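Local atomic coordinates of L-threonine dehydrogenase (Flavobacterium frigidimaris, PDB entry 2YY7), a protein that probably catalyses the NAD-dependent oxidation of L-threonine, binding the dinucleotide in a Rossmann-type domain. Residues Asn53-Asn58 with Ala90-Met95; Ile72-Ala77 with Phe99-Leu104; Lys112-Ser117 with Asp221-Ile226. All coordinates share one frame; numbering follows the deposited sequence.

Contact 1: Asn53-Asn58 with Ala90-Met95; sequences NALDFN and AWDLNM. With NAD (nicotinamide-adenine-dinucleotide), chain E.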
loop_
_atom_site.group_PDB
_atom_site.type_symbol
_atom_site.label_atom_id
_atom_site.label_comp_id
_atom_site.label_asym_id
_atom_site.label_seq_id
_atom_site.Cartn_x
_atom_site.Cartn_y
_atom_site.Cartn_z
ATOM N N ASN A 53 21.692 12.365 -3.784
ATOM C CA ASN A 53 20.432 12.506 -3.071
ATOM C C ASN A 53 19.475 11.617 -3.853
ATOM O O ASN A 53 19.088 11.954 -4.970
ATOM C CB ASN A 53 19.923 13.947 -3.093
ATOM C CG ASN A 53 18.677 14.122 -2.245
ATOM O OD1 ASN A 53 17.883 13.195 -2.107
ATOM N ND2 ASN A 53 18.497 15.311 -1.679
ATOM N N ALA A 54 19.115 10.479 -3.269
ATOM C CA ALA A 54 18.223 9.515 -3.915
ATOM C C ALA A 54 16.857 10.092 -4.283
ATOM O O ALA A 54 16.099 9.481 -5.038
ATOM C CB ALA A 54 18.045 8.292 -3.013
ATOM N N LEU A 55 16.551 11.268 -3.745
ATOM C CA LEU A 55 15.278 11.933 -4.010
ATOM C C LEU A 55 15.306 12.610 -5.383
ATOM O O LEU A 55 14.263 12.980 -5.927
ATOM C CB LEU A 55 15.029 12.985 -2.923
ATOM C CG LEU A 55 13.703 13.055 -2.162
ATOM C CD1 LEU A 55 13.251 11.679 -1.748
ATOM C CD2 LEU A 55 13.891 13.947 -0.941
ATOM N N ASP A 56 16.504 12.761 -5.940
ATOM C CA ASP A 56 16.678 13.423 -7.234
ATOM C C ASP A 56 16.982 12.422 -8.346
ATOM O O ASP A 56 18.076 11.870 -8.412
ATOM C CB ASP A 56 17.817 14.445 -7.132
ATOM C CG ASP A 56 17.944 15.318 -8.369
ATOM O OD1 ASP A 56 17.759 14.806 -9.492
ATOM O OD2 ASP A 56 18.252 16.520 -8.214
ATOM N N PHE A 57 16.008 12.197 -9.222
ATOM C CA PHE A 57 16.172 11.257 -10.327
ATOM C C PHE A 57 17.387 11.550 -11.214
ATOM O O PHE A 57 18.110 10.627 -11.599
ATOM C CB PHE A 57 14.901 11.229 -11.185
ATOM C CG PHE A 57 15.002 10.343 -12.399
ATOM C CD1 PHE A 57 15.602 10.804 -13.568
ATOM C CD2 PHE A 57 14.504 9.045 -12.369
ATOM C CE1 PHE A 57 15.704 9.984 -14.690
ATOM C CE2 PHE A 57 14.601 8.214 -13.488
ATOM C CZ PHE A 57 15.202 8.685 -14.651
ATOM N N ASN A 58 17.614 12.822 -11.536
ATOM C CA ASN A 58 18.742 13.188 -12.392
ATOM C C ASN A 58 20.105 12.839 -11.798
ATOM O O ASN A 58 21.015 12.434 -12.526
ATOM C CB ASN A 58 18.700 14.678 -12.731
ATOM C CG ASN A 58 17.450 15.064 -13.501
ATOM O OD1 ASN A 58 17.093 14.428 -14.491
ATOM N ND2 ASN A 58 16.784 16.118 -13.050
ATOM N N ALA A 90 9.364 10.910 5.201
ATOM C CA ALA A 90 9.603 9.476 5.082
ATOM C C ALA A 90 8.883 8.914 3.859
ATOM O O ALA A 90 9.467 8.165 3.067
ATOM C CB ALA A 90 9.131 8.762 6.343
ATOM N N TRP A 91 7.610 9.263 3.711
ATOM C CA TRP A 91 6.831 8.791 2.573
ATOM C C TRP A 91 7.488 9.260 1.275
ATOM O O TRP A 91 7.681 8.478 0.343
ATOM C CB TRP A 91 5.388 9.311 2.673
ATOM C CG TRP A 91 4.506 8.979 1.485
ATOM C CD1 TRP A 91 4.109 9.835 0.494
ATOM C CD2 TRP A 91 3.919 7.707 1.172
ATOM N NE1 TRP A 91 3.314 9.175 -0.415
ATOM C CE2 TRP A 91 3.180 7.868 -0.023
ATOM C CE3 TRP A 91 3.946 6.446 1.784
ATOM C CZ2 TRP A 91 2.474 6.815 -0.621
ATOM C CZ3 TRP A 91 3.242 5.396 1.189
ATOM C CH2 TRP A 91 2.519 5.589 0.001
ATOM N N ASP A 92 7.857 10.536 1.239
ATOM C CA ASP A 92 8.491 11.133 0.068
ATOM C C ASP A 92 9.759 10.384 -0.339
ATOM O O ASP A 92 9.872 9.924 -1.475
ATOM C CB ASP A 92 8.801 12.609 0.356
ATOM C CG ASP A 92 9.335 13.355 -0.862
ATOM O OD1 ASP A 92 9.180 12.858 -1.996
ATOM O OD2 ASP A 92 9.901 14.458 -0.683
ATOM N N LEU A 93 10.707 10.258 0.588
ATOM C CA LEU A 93 11.968 9.562 0.319
ATOM C C LEU A 93 11.807 8.077 -0.005
ATOM O O LEU A 93 12.294 7.598 -1.030
ATOM C CB LEU A 93 12.915 9.691 1.519
ATOM C CG LEU A 93 14.189 8.841 1.442
ATOM C CD1 LEU A 93 15.076 9.357 0.318
ATOM C CD2 LEU A 93 14.936 8.897 2.771
ATOM N N ASN A 94 11.138 7.350 0.882
ATOM C CA ASN A 94 10.957 5.918 0.699
ATOM C C ASN A 94 10.268 5.538 -0.611
ATOM O O ASN A 94 10.663 4.566 -1.255
ATOM C CB ASN A 94 10.191 5.334 1.892
ATOM C CG ASN A 94 10.976 5.431 3.196
ATOM O OD1 ASN A 94 11.992 6.124 3.279
ATOM N ND2 ASN A 94 10.500 4.740 4.218
ATOM N N MET A 95 9.252 6.300 -1.014
ATOM C CA MET A 95 8.538 5.993 -2.250
ATOM C C MET A 95 9.195 6.517 -3.521
ATOM O O MET A 95 9.385 5.767 -4.483
ATOM C CB MET A 95 7.097 6.531 -2.199
ATOM C CG MET A 95 6.189 5.859 -1.172
ATOM S SD MET A 95 6.223 4.049 -1.255
ATOM C CE MET A 95 5.534 3.726 -2.896
HETATM P PA NAD E . 20.352 3.460 7.875
HETATM O O1A NAD E . 21.382 2.963 8.830
HETATM O O2A NAD E . 19.430 4.494 8.411
HETATM O O5B NAD E . 21.013 3.882 6.500
HETATM C C5B NAD E . 20.344 4.704 5.588
HETATM C C4B NAD E . 21.359 5.443 4.750
HETATM O O4B NAD E . 20.648 6.123 3.713
HETATM C C3B NAD E . 22.141 6.491 5.576
HETATM O O3B NAD E . 23.562 6.332 5.424
HETATM C C2B NAD E . 21.593 7.824 5.050
HETATM O O2B NAD E . 22.556 8.863 5.095
HETATM C C1B NAD E . 21.181 7.443 3.621
HETATM N N9A NAD E . 20.232 8.397 3.028
HETATM C C8A NAD E . 19.134 8.974 3.665
HETATM N N7A NAD E . 18.539 9.803 2.795
HETATM C C5A NAD E . 19.227 9.736 1.634
HETATM C C6A NAD E . 19.066 10.408 0.433
HETATM N N6A NAD E . 18.145 11.340 0.307
HETATM N N1A NAD E . 19.945 10.168 -0.590
HETATM C C2A NAD E . 20.985 9.264 -0.442
HETATM N N3A NAD E . 21.182 8.604 0.756
HETATM C C4A NAD E . 20.298 8.862 1.775
HETATM O O3 NAD E . 19.393 2.242 7.456
HETATM P PN NAD E . 19.745 0.667 7.282
HETATM O O1N NAD E . 21.049 0.450 6.571
HETATM O O2N NAD E . 19.425 0.036 8.591
HETATM O O5D NAD E . 18.559 0.207 6.273
HETATM C C5D NAD E . 18.769 0.184 4.853
HETATM C C4D NAD E . 17.494 -0.388 4.175
HETATM O O4D NAD E . 17.150 -1.629 4.762
HETATM C C3D NAD E . 16.254 0.492 4.360
HETATM O O3D NAD E . 15.440 0.377 3.196
HETATM C C2D NAD E . 15.515 -0.171 5.497
HETATM O O2D NAD E . 14.165 0.227 5.450
HETATM C C1D NAD E . 15.786 -1.653 5.236
HETATM N N1N NAD E . 15.607 -2.432 6.484
HETATM C C2N NAD E . 16.508 -2.285 7.519
HETATM C C3N NAD E . 16.332 -3.020 8.686
HETATM C C7N NAD E . 17.359 -2.972 9.784
HETATM O O7N NAD E . 17.037 -3.685 10.927
HETATM N N7N NAD E . 18.488 -2.246 9.687
HETATM C C4N NAD E . 15.231 -3.887 8.819
HETATM C C5N NAD E . 14.342 -4.044 7.752
HETATM C C6N NAD E . 14.519 -3.304 6.599
#

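Contact 2: Ile72-Ala77 with Phe99-Leu104; sequences IYLMAA and FHVLNL. With NAD (nicotinamide-adenine-dinucleotide), chain E.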
loop_
_atom_site.group_PDB
_atom_site.type_symbol
_atom_site.label_atom_id
_atom_site.label_comp_id
_atom_site.label_asym_id
_atom_site.label_seq_id
_atom_site.Cartn_x
_atom_site.Cartn_y
_atom_site.Cartn_z
ATOM N N ILE A 72 21.628 -1.938 -9.034
ATOM C CA ILE A 72 21.440 -0.921 -8.008
ATOM C C ILE A 72 20.840 -1.526 -6.746
ATOM O O ILE A 72 19.839 -2.244 -6.803
ATOM C CB ILE A 72 20.511 0.231 -8.476
ATOM C CG1 ILE A 72 21.227 1.096 -9.516
ATOM C CG2 ILE A 72 20.095 1.097 -7.270
ATOM C CD1 ILE A 72 20.458 2.339 -9.916
ATOM N N TYR A 73 21.487 -1.255 -5.615
ATOM C CA TYR A 73 21.007 -1.697 -4.313
ATOM C C TYR A 73 20.555 -0.396 -3.642
ATOM O O TYR A 73 21.387 0.400 -3.197
ATOM C CB TYR A 73 22.132 -2.342 -3.489
ATOM C CG TYR A 73 22.613 -3.682 -4.006
ATOM C CD1 TYR A 73 22.376 -4.858 -3.285
ATOM C CD2 TYR A 73 23.320 -3.776 -5.204
ATOM C CE1 TYR A 73 22.841 -6.097 -3.745
ATOM C CE2 TYR A 73 23.788 -5.008 -5.677
ATOM C CZ TYR A 73 23.546 -6.163 -4.943
ATOM O OH TYR A 73 24.006 -7.375 -5.408
ATOM N N LEU A 74 19.243 -0.172 -3.603
ATOM C CA LEU A 74 18.668 1.035 -3.002
ATOM C C LEU A 74 18.399 0.822 -1.516
ATOM O O LEU A 74 17.370 0.262 -1.126
ATOM C CB LEU A 74 17.366 1.401 -3.715
ATOM C CG LEU A 74 16.520 2.553 -3.156
ATOM C CD1 LEU A 74 17.312 3.848 -3.163
ATOM C CD2 LEU A 74 15.266 2.698 -3.999
ATOM N N MET A 75 19.325 1.287 -0.690
ATOM C CA MET A 75 19.217 1.119 0.750
ATOM C C MET A 75 18.726 2.364 1.471
ATOM O O MET A 75 18.353 2.290 2.636
ATOM C CB MET A 75 20.577 0.711 1.319
ATOM C CG MET A 75 21.248 -0.412 0.543
ATOM S SD MET A 75 20.200 -1.883 0.400
ATOM C CE MET A 75 20.559 -2.701 1.954
ATOM N N ALA A 76 18.723 3.502 0.786
ATOM C CA ALA A 76 18.293 4.755 1.400
ATOM C C ALA A 76 16.801 4.800 1.705
ATOM O O ALA A 76 15.973 4.452 0.866
ATOM C CB ALA A 76 18.684 5.944 0.504
ATOM N N ALA A 77 16.475 5.240 2.917
ATOM C CA ALA A 77 15.094 5.356 3.386
ATOM C C ALA A 77 15.141 5.670 4.870
ATOM O O ALA A 77 16.180 5.493 5.501
ATOM C CB ALA A 77 14.347 4.042 3.178
ATOM N N PHE A 99 10.757 4.797 -6.949
ATOM C CA PHE A 99 10.221 5.064 -8.283
ATOM C C PHE A 99 11.344 5.435 -9.254
ATOM O O PHE A 99 11.338 5.004 -10.411
ATOM C CB PHE A 99 9.175 6.187 -8.248
ATOM C CG PHE A 99 7.831 5.758 -7.715
ATOM C CD1 PHE A 99 7.167 4.659 -8.260
ATOM C CD2 PHE A 99 7.223 6.458 -6.674
ATOM C CE1 PHE A 99 5.917 4.262 -7.775
ATOM C CE2 PHE A 99 5.975 6.070 -6.183
ATOM C CZ PHE A 99 5.321 4.969 -6.735
ATOM N N HIS A 100 12.301 6.234 -8.791
ATOM C CA HIS A 100 13.429 6.626 -9.644
ATOM C C HIS A 100 14.232 5.418 -10.101
ATOM O O HIS A 100 14.537 5.280 -11.285
ATOM C CB HIS A 100 14.369 7.581 -8.913
ATOM C CG HIS A 100 13.730 8.878 -8.532
ATOM N ND1 HIS A 100 12.634 9.387 -9.195
ATOM C CD2 HIS A 100 14.055 9.787 -7.584
ATOM C CE1 HIS A 100 12.311 10.555 -8.668
ATOM N NE2 HIS A 100 13.159 10.821 -7.690
ATOM N N VAL A 101 14.584 4.547 -9.163
ATOM C CA VAL A 101 15.360 3.353 -9.495
ATOM C C VAL A 101 14.555 2.393 -10.373
ATOM O O VAL A 101 15.097 1.797 -11.301
ATOM C CB VAL A 101 15.835 2.614 -8.218
ATOM C CG1 VAL A 101 16.540 1.310 -8.591
ATOM C CG2 VAL A 101 16.783 3.508 -7.433
ATOM N N LEU A 102 13.262 2.251 -10.088
ATOM C CA LEU A 102 12.416 1.365 -10.879
ATOM C C LEU A 102 12.288 1.905 -12.299
ATOM O O LEU A 102 12.307 1.137 -13.264
ATOM C CB LEU A 102 11.024 1.217 -10.242
ATOM C CG LEU A 102 10.893 0.360 -8.974
ATOM C CD1 LEU A 102 9.448 0.400 -8.480
ATOM C CD2 LEU A 102 11.304 -1.085 -9.264
ATOM N N ASN A 103 12.156 3.225 -12.424
ATOM C CA ASN A 103 12.042 3.863 -13.735
ATOM C C ASN A 103 13.350 3.725 -14.525
ATOM O O ASN A 103 13.333 3.675 -15.754
ATOM C CB ASN A 103 11.658 5.344 -13.582
ATOM C CG ASN A 103 10.155 5.548 -13.409
ATOM O OD1 ASN A 103 9.710 6.556 -12.852
ATOM N ND2 ASN A 103 9.367 4.600 -13.905
ATOM N N LEU A 104 14.483 3.666 -13.830
ATOM C CA LEU A 104 15.758 3.499 -14.526
ATOM C C LEU A 104 15.775 2.102 -15.142
ATOM O O LEU A 104 16.269 1.904 -16.254
ATOM C CB LEU A 104 16.951 3.649 -13.567
ATOM C CG LEU A 104 17.702 4.988 -13.412
ATOM C CD1 LEU A 104 17.586 5.809 -14.685
ATOM C CD2 LEU A 104 17.164 5.767 -12.239
HETATM P PA NAD E . 20.352 3.460 7.875
HETATM O O1A NAD E . 21.382 2.963 8.830
HETATM O O2A NAD E . 19.430 4.494 8.411
HETATM O O5B NAD E . 21.013 3.882 6.500
HETATM C C5B NAD E . 20.344 4.704 5.588
HETATM C C4B NAD E . 21.359 5.443 4.750
HETATM O O4B NAD E . 20.648 6.123 3.713
HETATM C C3B NAD E . 22.141 6.491 5.576
HETATM O O3B NAD E . 23.562 6.332 5.424
HETATM C C2B NAD E . 21.593 7.824 5.050
HETATM O O2B NAD E . 22.556 8.863 5.095
HETATM C C1B NAD E . 21.181 7.443 3.621
HETATM N N9A NAD E . 20.232 8.397 3.028
HETATM C C8A NAD E . 19.134 8.974 3.665
HETATM N N7A NAD E . 18.539 9.803 2.795
HETATM C C5A NAD E . 19.227 9.736 1.634
HETATM C C6A NAD E . 19.066 10.408 0.433
HETATM N N6A NAD E . 18.145 11.340 0.307
HETATM N N1A NAD E . 19.945 10.168 -0.590
HETATM C C2A NAD E . 20.985 9.264 -0.442
HETATM N N3A NAD E . 21.182 8.604 0.756
HETATM C C4A NAD E . 20.298 8.862 1.775
HETATM O O3 NAD E . 19.393 2.242 7.456
HETATM P PN NAD E . 19.745 0.667 7.282
HETATM O O1N NAD E . 21.049 0.450 6.571
HETATM O O2N NAD E . 19.425 0.036 8.591
HETATM O O5D NAD E . 18.559 0.207 6.273
HETATM C C5D NAD E . 18.769 0.184 4.853
HETATM C C4D NAD E . 17.494 -0.388 4.175
HETATM O O4D NAD E . 17.150 -1.629 4.762
HETATM C C3D NAD E . 16.254 0.492 4.360
HETATM O O3D NAD E . 15.440 0.377 3.196
HETATM C C2D NAD E . 15.515 -0.171 5.497
HETATM O O2D NAD E . 14.165 0.227 5.450
HETATM C C1D NAD E . 15.786 -1.653 5.236
HETATM N N1N NAD E . 15.607 -2.432 6.484
HETATM C C2N NAD E . 16.508 -2.285 7.519
HETATM C C3N NAD E . 16.332 -3.020 8.686
HETATM C C7N NAD E . 17.359 -2.972 9.784
HETATM O O7N NAD E . 17.037 -3.685 10.927
HETATM N N7N NAD E . 18.488 -2.246 9.687
HETATM C C4N NAD E . 15.231 -3.887 8.819
HETATM C C5N NAD E . 14.342 -4.044 7.752
HETATM C C6N NAD E . 14.519 -3.304 6.599
#

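Contact 3: Lys112-Ser117 with Asp221-Ile226; sequences KIFWPS and DATINI. With NAD (nicotinamide-adenine-dinucleotide), chain E.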
loop_
_atom_site.group_PDB
_atom_site.type_symbol
_atom_site.label_atom_id
_atom_site.label_comp_id
_atom_site.label_asym_id
_atom_site.label_seq_id
_atom_site.Cartn_x
_atom_site.Cartn_y
_atom_site.Cartn_z
ATOM N N LYS A 112 19.464 -4.839 -13.055
ATOM C CA LYS A 112 18.896 -5.482 -11.880
ATOM C C LYS A 112 18.781 -4.536 -10.687
ATOM O O LYS A 112 19.556 -3.589 -10.545
ATOM C CB LYS A 112 19.777 -6.686 -11.513
ATOM C CG LYS A 112 19.215 -7.635 -10.458
ATOM C CD LYS A 112 20.217 -8.757 -10.136
ATOM C CE LYS A 112 20.522 -9.621 -11.359
ATOM N NZ LYS A 112 21.495 -10.724 -11.053
ATOM N N ILE A 113 17.812 -4.815 -9.824
ATOM C CA ILE A 113 17.590 -3.996 -8.646
ATOM C C ILE A 113 17.374 -4.823 -7.395
ATOM O O ILE A 113 16.720 -5.871 -7.432
ATOM C CB ILE A 113 16.319 -3.116 -8.791
ATOM C CG1 ILE A 113 16.498 -2.091 -9.908
ATOM C CG2 ILE A 113 16.015 -2.415 -7.465
ATOM C CD1 ILE A 113 15.216 -1.361 -10.256
ATOM N N PHE A 114 17.951 -4.357 -6.294
ATOM C CA PHE A 114 17.705 -4.973 -5.005
ATOM C C PHE A 114 17.121 -3.836 -4.181
ATOM O O PHE A 114 17.698 -2.745 -4.115
ATOM C CB PHE A 114 18.957 -5.463 -4.277
ATOM C CG PHE A 114 18.661 -5.913 -2.860
ATOM C CD1 PHE A 114 18.018 -7.131 -2.626
ATOM C CD2 PHE A 114 18.906 -5.068 -1.777
ATOM C CE1 PHE A 114 17.616 -7.501 -1.342
ATOM C CE2 PHE A 114 18.509 -5.424 -0.481
ATOM C CZ PHE A 114 17.859 -6.645 -0.265
ATOM N N TRP A 115 15.972 -4.087 -3.577
ATOM C CA TRP A 115 15.314 -3.100 -2.739
ATOM C C TRP A 115 14.756 -3.878 -1.557
ATOM O O TRP A 115 13.947 -4.784 -1.731
ATOM C CB TRP A 115 14.182 -2.412 -3.496
ATOM C CG TRP A 115 13.360 -1.531 -2.604
ATOM C CD1 TRP A 115 13.699 -0.300 -2.119
ATOM C CD2 TRP A 115 12.098 -1.860 -2.019
ATOM N NE1 TRP A 115 12.727 0.157 -1.264
ATOM C CE2 TRP A 115 11.731 -0.783 -1.185
ATOM C CE3 TRP A 115 11.243 -2.966 -2.115
ATOM C CZ2 TRP A 115 10.540 -0.778 -0.450
ATOM C CZ3 TRP A 115 10.056 -2.962 -1.381
ATOM C CH2 TRP A 115 9.718 -1.873 -0.562
ATOM N N PRO A 116 15.189 -3.544 -0.337
ATOM C CA PRO A 116 14.682 -4.278 0.817
ATOM C C PRO A 116 13.384 -3.746 1.401
ATOM O O PRO A 116 13.162 -2.533 1.477
ATOM C CB PRO A 116 15.826 -4.166 1.805
ATOM C CG PRO A 116 16.271 -2.728 1.584
ATOM C CD PRO A 116 16.267 -2.613 0.060
ATOM N N SER A 117 12.523 -4.677 1.791
ATOM C CA SER A 117 11.266 -4.337 2.434
ATOM C C SER A 117 11.588 -4.574 3.902
ATOM O O SER A 117 12.763 -4.573 4.287
ATOM C CB SER A 117 10.148 -5.278 1.984
ATOM O OG SER A 117 8.917 -4.938 2.607
ATOM N N ASP A 221 24.461 -11.946 3.422
ATOM C CA ASP A 221 24.526 -13.141 2.585
ATOM C C ASP A 221 23.215 -13.299 1.818
ATOM O O ASP A 221 23.212 -13.623 0.632
ATOM C CB ASP A 221 24.789 -14.377 3.451
ATOM C CG ASP A 221 26.240 -14.471 3.911
ATOM O OD1 ASP A 221 26.531 -15.274 4.821
ATOM O OD2 ASP A 221 27.089 -13.743 3.354
ATOM N N ALA A 222 22.104 -13.051 2.503
ATOM C CA ALA A 222 20.787 -13.157 1.891
ATOM C C ALA A 222 20.677 -12.196 0.718
ATOM O O ALA A 222 20.255 -12.579 -0.374
ATOM C CB ALA A 222 19.703 -12.844 2.925
ATOM N N THR A 223 21.060 -10.948 0.959
ATOM C CA THR A 223 21.007 -9.907 -0.061
ATOM C C THR A 223 21.810 -10.277 -1.300
ATOM O O THR A 223 21.315 -10.188 -2.422
ATOM C CB THR A 223 21.542 -8.569 0.492
ATOM O OG1 THR A 223 20.774 -8.192 1.643
ATOM C CG2 THR A 223 21.442 -7.471 -0.562
ATOM N N ILE A 224 23.052 -10.694 -1.094
ATOM C CA ILE A 224 23.919 -11.069 -2.202
ATOM C C ILE A 224 23.447 -12.325 -2.925
ATOM O O ILE A 224 23.470 -12.385 -4.152
ATOM C CB ILE A 224 25.368 -11.284 -1.707
ATOM C CG1 ILE A 224 25.912 -9.966 -1.146
ATOM C CG2 ILE A 224 26.245 -11.814 -2.834
ATOM C CD1 ILE A 224 27.293 -10.081 -0.550
ATOM N N ASN A 225 23.023 -13.331 -2.168
ATOM C CA ASN A 225 22.576 -14.577 -2.772
ATOM C C ASN A 225 21.315 -14.461 -3.623
ATOM O O ASN A 225 21.245 -15.058 -4.695
ATOM C CB ASN A 225 22.396 -15.653 -1.702
ATOM C CG ASN A 225 23.725 -16.133 -1.137
ATOM O OD1 ASN A 225 24.768 -15.964 -1.766
ATOM N ND2 ASN A 225 23.691 -16.741 0.042
ATOM N N ILE A 226 20.321 -13.699 -3.169
ATOM C CA ILE A 226 19.104 -13.559 -3.965
ATOM C C ILE A 226 19.415 -12.793 -5.250
ATOM O O ILE A 226 18.809 -13.036 -6.296
ATOM C CB ILE A 226 17.971 -12.831 -3.184
ATOM C CG1 ILE A 226 16.673 -12.893 -4.000
ATOM C CG2 ILE A 226 18.355 -11.386 -2.912
ATOM C CD1 ILE A 226 15.438 -12.388 -3.269
HETATM P PA NAD E . 20.352 3.460 7.875
HETATM O O1A NAD E . 21.382 2.963 8.830
HETATM O O2A NAD E . 19.430 4.494 8.411
HETATM O O5B NAD E . 21.013 3.882 6.500
HETATM C C5B NAD E . 20.344 4.704 5.588
HETATM C C4B NAD E . 21.359 5.443 4.750
HETATM O O4B NAD E . 20.648 6.123 3.713
HETATM C C3B NAD E . 22.141 6.491 5.576
HETATM O O3B NAD E . 23.562 6.332 5.424
HETATM C C2B NAD E . 21.593 7.824 5.050
HETATM O O2B NAD E . 22.556 8.863 5.095
HETATM C C1B NAD E . 21.181 7.443 3.621
HETATM N N9A NAD E . 20.232 8.397 3.028
HETATM C C8A NAD E . 19.134 8.974 3.665
HETATM N N7A NAD E . 18.539 9.803 2.795
HETATM C C5A NAD E . 19.227 9.736 1.634
HETATM C C6A NAD E . 19.066 10.408 0.433
HETATM N N6A NAD E . 18.145 11.340 0.307
HETATM N N1A NAD E . 19.945 10.168 -0.590
HETATM C C2A NAD E . 20.985 9.264 -0.442
HETATM N N3A NAD E . 21.182 8.604 0.756
HETATM C C4A NAD E . 20.298 8.862 1.775
HETATM O O3 NAD E . 19.393 2.242 7.456
HETATM P PN NAD E . 19.745 0.667 7.282
HETATM O O1N NAD E . 21.049 0.450 6.571
HETATM O O2N NAD E . 19.425 0.036 8.591
HETATM O O5D NAD E . 18.559 0.207 6.273
HETATM C C5D NAD E . 18.769 0.184 4.853
HETATM C C4D NAD E . 17.494 -0.388 4.175
HETATM O O4D NAD E . 17.150 -1.629 4.762
HETATM C C3D NAD E . 16.254 0.492 4.360
HETATM O O3D NAD E . 15.440 0.377 3.196
HETATM C C2D NAD E . 15.515 -0.171 5.497
HETATM O O2D NAD E . 14.165 0.227 5.450
HETATM C C1D NAD E . 15.786 -1.653 5.236
HETATM N N1N NAD E . 15.607 -2.432 6.484
HETATM C C2N NAD E . 16.508 -2.285 7.519
HETATM C C3N NAD E . 16.332 -3.020 8.686
HETATM C C7N NAD E . 17.359 -2.972 9.784
HETATM O O7N NAD E . 17.037 -3.685 10.927
HETATM N N7N NAD E . 18.488 -2.246 9.687
HETATM C C4N NAD E . 15.231 -3.887 8.819
HETATM C C5N NAD E . 14.342 -4.044 7.752
HETATM C C6N NAD E . 14.519 -3.304 6.599
#

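Contact 1: Asn53-Asn58 with Ala90-Met95
Asn53 OD1 is gripped by two donors, the backbone N of Leu55, whose side chain packs on Leu93 of the facing helix, and the adenine amino group of NAD. The amino bond, from NAD N6A to Asn53 OD1, is 3.1 Å long and nearly straight (172°). Leu55 N donates to Asn53 OD1 at 2.9 Å, tilted from the carbonyl plane, and closes an Asx turn within the type I turn Asn53-Asp56. Asn53 CG, anti to the backbone N (chi1 -175°), lies beside the carbonyl carbon, on the side of the following residues, and the bond from Leu55 N holds OD1 where the amino group meets it. Beside it, Ala54 N donates to NAD N1A at 2.8 Å.

Across the contact, the meeting is apolar. Leu55 reaches over to the helix with CD1, which lies 3.6 Å from Leu93 CD1, the two side chains crossing at about a right angle. The same Leu55 CD1 sits unusually tight against Leu93 CA (3.2 Å); chi1 of Leu55, -130°, is away from a staggered value, consistent with a tight fit. Leu55 CD2 approaches the carboxylate of Asp92, whose OD1 is bonded to Asn96. Two turns beyond Leu93, His100 NE2 is hydrogen-bonded to Leu55 O. The helix also packs against the second subunit, where Trp91 meets Trp153 and Phe99 of that chain edge-to-face. The turn bonds the N1A and N6A edge of the adenine, and Leu93 lies off the base plane beside N6A and N7A, in the adenine pocket of a Rossmann-type short-chain dehydrogenase-reductase.

Contact 2: Ile72-Ala77 with Phe99-Leu104
Val101 points its CB from helix 87-106 at strand 71-74, and both of its methyls are used there. CG1, anti to the backbone N (chi1 175°), runs into Ile72: it lies 3.8 Å from Ile72 CG2 and 4.1 Å from Ile72 CB, the two side chains meeting tip to tip. CG2, the other branch, leans along the strand toward Leu74, where it touches Leu74 CD2 at 3.8 Å as the two side chains slide past each other in opposite directions; it also comes within 4.1 Å of Ile72 CG2. One valine thus fits against two residues that face the same side of the strand, in a wholly buried, purely apolar contact. Ile8 of strand 5-8 and Ile113 of strand 112-118 continue this oily layer between sheet and helix.

Just past the strand, the chain turns to the cofactor: Ala76 CB rests 3.6 Å from NAD C4A of the adenine, and Met75 O lies 3.1 Å from NAD C5D of the nicotinamide ribose. Strand 71-74, helix 87-106 and the parallel neighbouring strand 112-118 form a beta-alpha-beta crossover of the Rossmann fold, with NAD lying at the carboxyl ends of the strands.

Contact 3: Lys112-Ser117 with Asp221-Ile226
The Phe114 ring carries Thr223 CG2 over the centre of one face, a CH-pi contact with the methyl 3.5 Å from the ring centroid and only 10° off the ring normal. Ile226 CG2, one turn on in helix 216-228, approaches the same ring obliquely, 4.3 Å from Phe114 CE1. Ile168 and Tyr170 of strand 164-174 and Met75 also touch the Phe114 side chain. The Phe114 CB already points at the helix; CG anti to the backbone N (chi1 172°) puts the ring beneath the Thr223 methyl. Nearby, Lys112 NZ binds Met227 O near the carboxyl end of the helix. At the other end of 112-117, Pro116 CG touches NAD O4D at 3.5 Å, and Ser117 O lies 3.2 Å from NAD C6N of the nicotinamide. The chemistry implies a buried joint held by dispersion and a weak CH-pi attraction: the methyl of Thr223 serves the ring, while its buried hydroxyl is satisfied by Tyr170 OH and Ala219 O.

In the fold
Contacts 2 and 3 are buried core packing on neighbouring strands, 71-74 and 112-118, of one parallel run; backbone bonds link Ile72 and Leu74 with Phe114. Ile113 turns to helix 87-106 and Phe114 to helix 216-228, so the helices of contacts 2 and 3 cover opposite faces of the sheet. Contact 1 lies further from the centre of the chain and is only partly buried. It shares helix 87-106 with contact 2 and touches it directly. All three border NAD: contact 1 hydrogen-bonds the adenine, contact 2 touches adenine and ribose through carbons and a carbonyl, and contact 3 reaches the nicotinamide end. Polar recognition thus belongs to contact 1, aliphatic packing to contact 2 and an aromatic face to contact 3.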